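PDB 4GI5: quinone reductase from Klebsiella pneumoniae subsp. pneumoniae, which binds flavin-adenine dinucleotide and probably reduces quinones with electrons from NAD(P)H. Local coordinates for residues K24-N38 and K109-W123. Sequence-based numbering, arbitrary orientation.
Sequences KVLLIYAHPEPRSLN and KLLWADTVIFQFPLW. With FAD (flavin-adenine dinucleotide), chain H.
Gln119 reaches from strand 115-121 to Asn38, the second residue of helix 37-51, in a flavodoxin-like fold. Strands 24-29 and 115-121 are parallel neighbours in its five-stranded sheet, with 115-121 in the middle. Gln119 NE2 donates hydrogen bonds to Asn38 OD1 (3.0 Å) and Asn38 O (2.9 Å), both close to the Gln119 amide plane. CG lies anti to the backbone N (chi1 -176°) and the chain runs on extended, which carries the amide past the edge of the Tyr29 ring. Gln119 OE1 is buried without a polar partner.

Backbone hydrogen bonds join the strands, from Leu26 N to Thr115 O through to Ala30 N to Gln119 O. Leu27 CD1 packs on Ile117 CG2 on one face; Ile28 and Phe118 lie side by side on the other.

At the N-terminal end of strand 24-29, Lys24 CB sits over a face of the Trp112 indole, 3.6 Å from the six-membered ring centroid. Lys24 N donates to Asp114 OD2, and Lys24 O accepts from the amides of Asp114 and Thr115.

At the far end, the loop after strand 24-29 and the first turn of helix 37-51 hold the FAD diphosphate. Glu33 N donates to His31 ND1 from within the imidazole plane, which fixes the ring's rotation and leaves NE2 as the donor to FAD O2P. Leu37 N donates to FAD O1A. Thr174 OG1 also bonds Asn38 ND2. Asn38 grips one phosphate oxygen twice: N and ND2 each lie 2.9 Å from FAD O1P.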
loop_
_atom_site.group_PDB
_atom_site.type_symbol
_atom_site.label_atom_id
_atom_site.label_comp_id
_atom_site.label_asym_id
_atom_site.label_seq_id
_atom_site.Cartn_x
_atom_site.Cartn_y
_atom_site.Cartn_z
ATOM N N LYS B 24 -21.706 17.153 -2.843
ATOM C CA LYS B 24 -20.481 17.587 -3.466
ATOM C C LYS B 24 -19.586 16.339 -3.408
ATOM O O LYS B 24 -19.246 15.897 -2.287
ATOM C CB LYS B 24 -19.845 18.739 -2.735
ATOM C CG LYS B 24 -20.790 19.985 -2.727
ATOM C CD LYS B 24 -20.106 21.153 -2.072
ATOM C CE LYS B 24 -20.106 21.115 -0.518
ATOM N NZ LYS B 24 -19.116 22.075 0.268
ATOM N N VAL B 25 -19.259 15.802 -4.578
ATOM C CA VAL B 25 -18.538 14.490 -4.637
ATOM C C VAL B 25 -17.189 14.755 -5.262
ATOM O O VAL B 25 -17.086 15.415 -6.280
ATOM C CB VAL B 25 -19.244 13.444 -5.469
ATOM C CG1 VAL B 25 -18.408 12.154 -5.431
ATOM C CG2 VAL B 25 -20.590 13.138 -4.885
ATOM N N LEU B 26 -16.098 14.276 -4.607
ATOM C CA LEU B 26 -14.743 14.400 -5.150
ATOM C C LEU B 26 -14.305 12.966 -5.556
ATOM O O LEU B 26 -14.383 12.048 -4.738
ATOM C CB LEU B 26 -13.790 14.927 -4.125
ATOM C CG LEU B 26 -12.314 14.910 -4.442
ATOM C CD1 LEU B 26 -11.903 15.625 -5.733
ATOM C CD2 LEU B 26 -11.486 15.377 -3.256
ATOM N N LEU B 27 -13.889 12.803 -6.759
ATOM C CA LEU B 27 -13.393 11.494 -7.289
ATOM C C LEU B 27 -11.900 11.596 -7.508
ATOM O O LEU B 27 -11.405 12.437 -8.282
ATOM C CB LEU B 27 -14.075 11.092 -8.610
ATOM C CG LEU B 27 -13.523 9.805 -9.295
ATOM C CD1 LEU B 27 -13.882 8.596 -8.514
ATOM C CD2 LEU B 27 -14.132 9.654 -10.674
ATOM N N ILE B 28 -11.144 10.811 -6.738
ATOM C CA ILE B 28 -9.681 10.675 -6.927
ATOM C C ILE B 28 -9.506 9.458 -7.786
ATOM O O ILE B 28 -9.903 8.333 -7.374
ATOM C CB ILE B 28 -8.921 10.552 -5.575
ATOM C CG1 ILE B 28 -9.273 11.609 -4.523
ATOM C CG2 ILE B 28 -7.441 10.595 -5.890
ATOM C CD1 ILE B 28 -9.024 13.007 -5.015
ATOM N N TYR B 29 -8.869 9.571 -8.947
ATOM C CA TYR B 29 -8.874 8.533 -10.000
ATOM C C TYR B 29 -7.449 8.296 -10.476
ATOM O O TYR B 29 -6.731 9.217 -10.815
ATOM C CB TYR B 29 -9.756 8.982 -11.181
ATOM C CG TYR B 29 -9.588 8.232 -12.466
ATOM C CD1 TYR B 29 -10.189 6.967 -12.668
ATOM C CD2 TYR B 29 -8.827 8.735 -13.499
ATOM C CE1 TYR B 29 -10.011 6.302 -13.875
ATOM C CE2 TYR B 29 -8.660 8.049 -14.695
ATOM C CZ TYR B 29 -9.309 6.828 -14.862
ATOM O OH TYR B 29 -9.090 6.178 -16.063
ATOM N N ALA B 30 -7.004 7.047 -10.442
ATOM C CA ALA B 30 -5.675 6.626 -10.836
ATOM C C ALA B 30 -5.656 5.553 -11.890
ATOM O O ALA B 30 -5.721 4.387 -11.598
ATOM C CB ALA B 30 -4.905 6.141 -9.583
ATOM N N HIS B 31 -5.601 5.953 -13.188
ATOM C CA HIS B 31 -5.349 4.985 -14.245
ATOM C C HIS B 31 -4.714 5.759 -15.372
ATOM O O HIS B 31 -5.202 6.835 -15.674
ATOM C CB HIS B 31 -6.634 4.297 -14.741
ATOM C CG HIS B 31 -6.333 3.064 -15.514
ATOM N ND1 HIS B 31 -5.726 3.078 -16.761
ATOM C CD2 HIS B 31 -6.453 1.743 -15.181
ATOM C CE1 HIS B 31 -5.585 1.857 -17.198
ATOM N NE2 HIS B 31 -5.978 1.026 -16.245
ATOM N N PRO B 32 -3.629 5.208 -15.934
ATOM C CA PRO B 32 -2.917 5.901 -16.997
ATOM C C PRO B 32 -3.631 5.950 -18.392
ATOM O O PRO B 32 -3.346 6.827 -19.195
ATOM C CB PRO B 32 -1.661 5.064 -17.108
ATOM C CG PRO B 32 -1.909 3.761 -16.670
ATOM C CD PRO B 32 -2.923 3.994 -15.526
ATOM N N GLU B 33 -4.668 5.169 -18.598
ATOM C CA GLU B 33 -5.291 5.060 -19.957
ATOM C C GLU B 33 -6.771 5.366 -19.934
ATOM O O GLU B 33 -7.610 4.681 -19.357
ATOM C CB GLU B 33 -4.999 3.696 -20.557
ATOM C CG GLU B 33 -5.765 3.339 -21.867
ATOM C CD GLU B 33 -5.532 4.389 -22.966
ATOM O OE1 GLU B 33 -4.341 4.630 -23.197
ATOM O OE2 GLU B 33 -6.540 4.925 -23.461
ATOM N N PRO B 34 -7.190 6.439 -20.642
ATOM C CA PRO B 34 -8.549 6.874 -20.628
ATOM C C PRO B 34 -9.524 5.924 -21.238
ATOM O O PRO B 34 -10.710 5.915 -20.891
ATOM C CB PRO B 34 -8.518 8.212 -21.460
ATOM C CG PRO B 34 -7.098 8.528 -21.608
ATOM C CD PRO B 34 -6.243 7.395 -21.269
ATOM N N ARG B 35 -9.062 5.064 -22.190
ATOM C CA ARG B 35 -9.950 4.024 -22.780
ATOM C C ARG B 35 -10.022 2.673 -22.015
ATOM O O ARG B 35 -10.642 1.739 -22.443
ATOM C CB ARG B 35 -9.519 3.757 -24.251
ATOM C CG ARG B 35 -9.607 5.063 -25.086
ATOM C CD ARG B 35 -8.949 4.794 -26.467
ATOM N NE ARG B 35 -9.761 3.766 -27.114
ATOM C CZ ARG B 35 -9.307 3.149 -28.238
ATOM N NH1 ARG B 35 -8.195 3.486 -28.727
ATOM N NH2 ARG B 35 -9.998 2.244 -28.816
ATOM N N SER B 36 -9.421 2.638 -20.797
ATOM C CA SER B 36 -9.411 1.436 -19.982
ATOM C C SER B 36 -10.748 1.149 -19.431
ATOM O O SER B 36 -11.674 1.984 -19.464
ATOM C CB SER B 36 -8.482 1.741 -18.744
ATOM O OG SER B 36 -8.873 2.852 -17.962
ATOM N N LEU B 37 -10.917 -0.039 -18.875
ATOM C CA LEU B 37 -12.058 -0.342 -18.072
ATOM C C LEU B 37 -12.305 0.705 -17.009
ATOM O O LEU B 37 -13.407 1.193 -16.762
ATOM C CB LEU B 37 -11.869 -1.773 -17.527
ATOM C CG LEU B 37 -13.009 -2.177 -16.596
ATOM C CD1 LEU B 37 -14.367 -2.361 -17.281
ATOM C CD2 LEU B 37 -12.691 -3.488 -15.900
ATOM N N ASN B 38 -11.255 1.033 -16.235
ATOM C CA ASN B 38 -11.369 2.085 -15.247
ATOM C C ASN B 38 -11.842 3.455 -15.820
ATOM O O ASN B 38 -12.674 4.127 -15.234
ATOM C CB ASN B 38 -10.045 2.295 -14.493
ATOM C CG ASN B 38 -9.985 1.407 -13.253
ATOM O OD1 ASN B 38 -10.457 1.826 -12.198
ATOM N ND2 ASN B 38 -9.546 0.189 -13.410
ATOM N N LYS B 109 -10.044 20.755 -2.329
ATOM C CA LYS B 109 -11.067 19.851 -2.867
ATOM C C LYS B 109 -11.667 18.982 -1.786
ATOM O O LYS B 109 -12.880 18.758 -1.715
ATOM C CB LYS B 109 -10.554 19.000 -4.005
ATOM C CG LYS B 109 -10.260 19.748 -5.288
ATOM C CD LYS B 109 -9.488 18.806 -6.227
ATOM C CE LYS B 109 -8.950 19.529 -7.412
ATOM N NZ LYS B 109 -8.301 18.495 -8.344
ATOM N N LEU B 110 -10.807 18.443 -0.903
ATOM C CA LEU B 110 -11.275 17.599 0.140
ATOM C C LEU B 110 -12.169 18.387 1.110
ATOM O O LEU B 110 -13.141 17.855 1.591
ATOM C CB LEU B 110 -10.048 17.054 0.918
ATOM C CG LEU B 110 -9.313 15.966 0.160
ATOM C CD1 LEU B 110 -7.939 15.781 0.782
ATOM C CD2 LEU B 110 -10.048 14.659 0.241
ATOM N N LEU B 111 -11.750 19.581 1.472
ATOM C CA LEU B 111 -12.610 20.421 2.357
ATOM C C LEU B 111 -13.963 20.760 1.731
ATOM O O LEU B 111 -14.997 20.745 2.418
ATOM C CB LEU B 111 -11.861 21.674 2.782
ATOM C CG LEU B 111 -10.602 21.475 3.668
ATOM C CD1 LEU B 111 -9.895 22.776 3.927
ATOM C CD2 LEU B 111 -10.939 20.758 4.945
ATOM N N TRP B 112 -13.985 20.949 0.413
ATOM C CA TRP B 112 -15.227 21.199 -0.326
ATOM C C TRP B 112 -16.163 20.047 -0.344
ATOM O O TRP B 112 -17.394 20.174 -0.265
ATOM C CB TRP B 112 -14.786 21.630 -1.750
ATOM C CG TRP B 112 -15.894 21.666 -2.785
ATOM C CD1 TRP B 112 -16.723 22.766 -3.102
ATOM C CD2 TRP B 112 -16.293 20.602 -3.649
ATOM N NE1 TRP B 112 -17.601 22.413 -4.092
ATOM C CE2 TRP B 112 -17.389 21.102 -4.460
ATOM C CE3 TRP B 112 -15.822 19.316 -3.873
ATOM C CZ2 TRP B 112 -18.042 20.315 -5.396
ATOM C CZ3 TRP B 112 -16.516 18.499 -4.777
ATOM C CH2 TRP B 112 -17.584 19.015 -5.584
ATOM N N ALA B 113 -15.616 18.814 -0.528
ATOM C CA ALA B 113 -16.415 17.627 -0.680
ATOM C C ALA B 113 -17.145 17.141 0.542
ATOM O O ALA B 113 -16.640 17.212 1.659
ATOM C CB ALA B 113 -15.531 16.454 -1.238
ATOM N N ASP B 114 -18.351 16.595 0.324
ATOM C CA ASP B 114 -19.080 15.839 1.330
ATOM C C ASP B 114 -18.727 14.342 1.237
ATOM O O ASP B 114 -18.886 13.618 2.203
ATOM C CB ASP B 114 -20.652 15.828 0.977
ATOM C CG ASP B 114 -21.255 17.184 1.013
ATOM O OD1 ASP B 114 -20.985 17.844 2.056
ATOM O OD2 ASP B 114 -21.904 17.620 0.016
ATOM N N THR B 115 -18.396 13.874 0.024
ATOM C CA THR B 115 -18.162 12.474 -0.238
ATOM C C THR B 115 -16.959 12.365 -1.160
ATOM O O THR B 115 -16.810 13.133 -2.136
ATOM C CB THR B 115 -19.384 11.860 -0.991
ATOM O OG1 THR B 115 -20.548 11.893 -0.119
ATOM C CG2 THR B 115 -19.162 10.412 -1.284
ATOM N N VAL B 116 -16.060 11.476 -0.837
ATOM C CA VAL B 116 -14.822 11.324 -1.560
ATOM C C VAL B 116 -14.687 9.879 -2.001
ATOM O O VAL B 116 -14.777 8.945 -1.167
ATOM C CB VAL B 116 -13.615 11.677 -0.697
ATOM C CG1 VAL B 116 -12.298 11.619 -1.483
ATOM C CG2 VAL B 116 -13.735 13.103 -0.183
ATOM N N ILE B 117 -14.508 9.662 -3.295
ATOM C CA ILE B 117 -14.436 8.347 -3.848
ATOM C C ILE B 117 -13.038 8.149 -4.448
ATOM O O ILE B 117 -12.520 9.044 -5.108
ATOM C CB ILE B 117 -15.474 8.097 -4.964
ATOM C CG1 ILE B 117 -16.864 8.250 -4.390
ATOM C CG2 ILE B 117 -15.283 6.718 -5.603
ATOM C CD1 ILE B 117 -17.984 8.255 -5.413
ATOM N N PHE B 118 -12.376 7.044 -4.093
ATOM C CA PHE B 118 -11.057 6.696 -4.627
ATOM C C PHE B 118 -11.252 5.533 -5.584
ATOM O O PHE B 118 -11.677 4.433 -5.176
ATOM C CB PHE B 118 -10.077 6.262 -3.514
ATOM C CG PHE B 118 -9.806 7.344 -2.503
ATOM C CD1 PHE B 118 -10.715 7.682 -1.520
ATOM C CD2 PHE B 118 -8.629 8.048 -2.600
ATOM C CE1 PHE B 118 -10.407 8.704 -0.596
ATOM C CE2 PHE B 118 -8.330 9.012 -1.651
ATOM C CZ PHE B 118 -9.201 9.345 -0.734
ATOM N N GLN B 119 -10.870 5.725 -6.857
ATOM C CA GLN B 119 -11.058 4.732 -7.848
ATOM C C GLN B 119 -9.718 4.344 -8.479
ATOM O O GLN B 119 -8.968 5.201 -8.917
ATOM C CB GLN B 119 -11.954 5.215 -8.999
ATOM C CG GLN B 119 -12.231 4.180 -9.990
ATOM C CD GLN B 119 -12.864 4.680 -11.239
ATOM O OE1 GLN B 119 -13.541 5.698 -11.239
ATOM N NE2 GLN B 119 -12.656 3.920 -12.311
ATOM N N PHE B 120 -9.440 3.032 -8.429
ATOM C CA PHE B 120 -8.168 2.490 -8.887
ATOM C C PHE B 120 -8.211 1.012 -9.193
ATOM O O PHE B 120 -8.972 0.274 -8.602
ATOM C CB PHE B 120 -7.054 2.783 -7.875
ATOM C CG PHE B 120 -7.305 2.235 -6.500
ATOM C CD1 PHE B 120 -8.019 2.981 -5.592
ATOM C CD2 PHE B 120 -6.779 1.002 -6.091
ATOM C CE1 PHE B 120 -8.291 2.504 -4.338
ATOM C CE2 PHE B 120 -6.952 0.550 -4.792
ATOM C CZ PHE B 120 -7.774 1.276 -3.926
ATOM N N PRO B 121 -7.385 0.551 -10.162
ATOM C CA PRO B 121 -7.108 -0.888 -10.272
ATOM C C PRO B 121 -6.251 -1.315 -9.079
ATOM O O PRO B 121 -5.350 -0.568 -8.663
ATOM C CB PRO B 121 -6.303 -0.992 -11.579
ATOM C CG PRO B 121 -5.596 0.349 -11.610
ATOM C CD PRO B 121 -6.494 1.363 -11.017
ATOM N N LEU B 122 -6.507 -2.498 -8.579
ATOM C CA LEU B 122 -5.646 -3.111 -7.567
ATOM C C LEU B 122 -4.355 -3.502 -8.201
ATOM O O LEU B 122 -4.326 -4.339 -9.129
ATOM C CB LEU B 122 -6.412 -4.298 -6.924
ATOM C CG LEU B 122 -5.768 -4.752 -5.614
ATOM C CD1 LEU B 122 -5.851 -3.727 -4.512
ATOM C CD2 LEU B 122 -6.475 -6.019 -5.234
ATOM N N TRP B 123 -3.244 -2.895 -7.770
ATOM C CA TRP B 123 -1.927 -3.198 -8.329
ATOM C C TRP B 123 -1.056 -3.657 -7.112
ATOM O O TRP B 123 -0.834 -2.852 -6.179
ATOM C CB TRP B 123 -1.257 -1.986 -8.992
ATOM C CG TRP B 123 -1.752 -1.701 -10.384
ATOM C CD1 TRP B 123 -2.700 -2.343 -11.095
ATOM C CD2 TRP B 123 -1.333 -0.560 -11.207
ATOM N NE1 TRP B 123 -2.849 -1.735 -12.375
ATOM C CE2 TRP B 123 -2.046 -0.631 -12.426
ATOM C CE3 TRP B 123 -0.412 0.423 -11.042
ATOM C CZ2 TRP B 123 -1.853 0.306 -13.428
ATOM C CZ3 TRP B 123 -0.234 1.403 -12.033
ATOM C CH2 TRP B 123 -0.939 1.289 -13.220
HETATM P PA FAD H . -8.136 -2.759 -18.914
HETATM O O1A FAD H . -8.193 -1.392 -19.460
HETATM O O2A FAD H . -7.025 -3.684 -19.083
HETATM O O5B FAD H . -9.439 -3.602 -19.436
HETATM C C5B FAD H . -9.879 -4.875 -18.922
HETATM C C4B FAD H . -10.902 -5.437 -19.854
HETATM O O4B FAD H . -12.085 -4.684 -19.710
HETATM C C3B FAD H . -10.452 -5.468 -21.294
HETATM O O3B FAD H . -10.765 -6.774 -21.754
HETATM C C2B FAD H . -11.382 -4.440 -21.869
HETATM O O2B FAD H . -11.618 -4.602 -23.292
HETATM C C1B FAD H . -12.645 -4.487 -21.076
HETATM N N9A FAD H . -13.394 -3.206 -21.198
HETATM C C8A FAD H . -12.941 -1.840 -21.223
HETATM N N7A FAD H . -13.929 -0.989 -21.381
HETATM C C5A FAD H . -14.972 -1.844 -21.582
HETATM C C6A FAD H . -16.379 -1.682 -21.949
HETATM N N6A FAD H . -16.738 -0.442 -22.006
HETATM N N1A FAD H . -17.230 -2.759 -22.081
HETATM C C2A FAD H . -16.762 -3.990 -21.905
HETATM N N3A FAD H . -15.425 -4.210 -21.602
HETATM C C4A FAD H . -14.660 -3.190 -21.439
HETATM N N1 FAD H . -4.978 -8.034 -9.744
HETATM C C2 FAD H . -5.225 -8.510 -8.505
HETATM O O2 FAD H . -6.299 -9.200 -8.239
HETATM N N3 FAD H . -4.346 -8.289 -7.463
HETATM C C4 FAD H . -3.149 -7.702 -7.655
HETATM O O4 FAD H . -2.404 -7.432 -6.704
HETATM C C4X FAD H . -2.858 -7.220 -8.978
HETATM N N5 FAD H . -1.691 -6.551 -9.214
HETATM C C5X FAD H . -1.460 -5.973 -10.491
HETATM C C6 FAD H . -0.385 -5.250 -10.704
HETATM C C7 FAD H . -0.186 -4.575 -11.906
HETATM C C7M FAD H . 1.028 -3.748 -12.122
HETATM C C8 FAD H . -1.116 -4.754 -12.957
HETATM C C8M FAD H . -0.871 -4.091 -14.286
HETATM C C9 FAD H . -2.225 -5.519 -12.771
HETATM C C9A FAD H . -2.446 -6.135 -11.506
HETATM N N10 FAD H . -3.618 -6.801 -11.222
HETATM C C10 FAD H . -3.867 -7.345 -9.970
HETATM C "C1'" FAD H . -4.697 -6.929 -12.212
HETATM C "C2'" FAD H . -5.423 -5.582 -12.198
HETATM O "O2'" FAD H . -6.160 -5.273 -11.012
HETATM C "C3'" FAD H . -6.410 -5.477 -13.406
HETATM O "O3'" FAD H . -5.532 -5.524 -14.560
HETATM C "C4'" FAD H . -7.193 -4.160 -13.465
HETATM O "O4'" FAD H . -8.148 -4.159 -12.453
HETATM C "C5'" FAD H . -7.985 -4.075 -14.798
HETATM O "O5'" FAD H . -8.543 -2.804 -14.890
HETATM P P FAD H . -8.025 -1.852 -16.125
HETATM O O1P FAD H . -8.812 -0.601 -16.052
HETATM O O2P FAD H . -6.571 -1.707 -16.185
HETATM O O3P FAD H . -8.556 -2.789 -17.329
#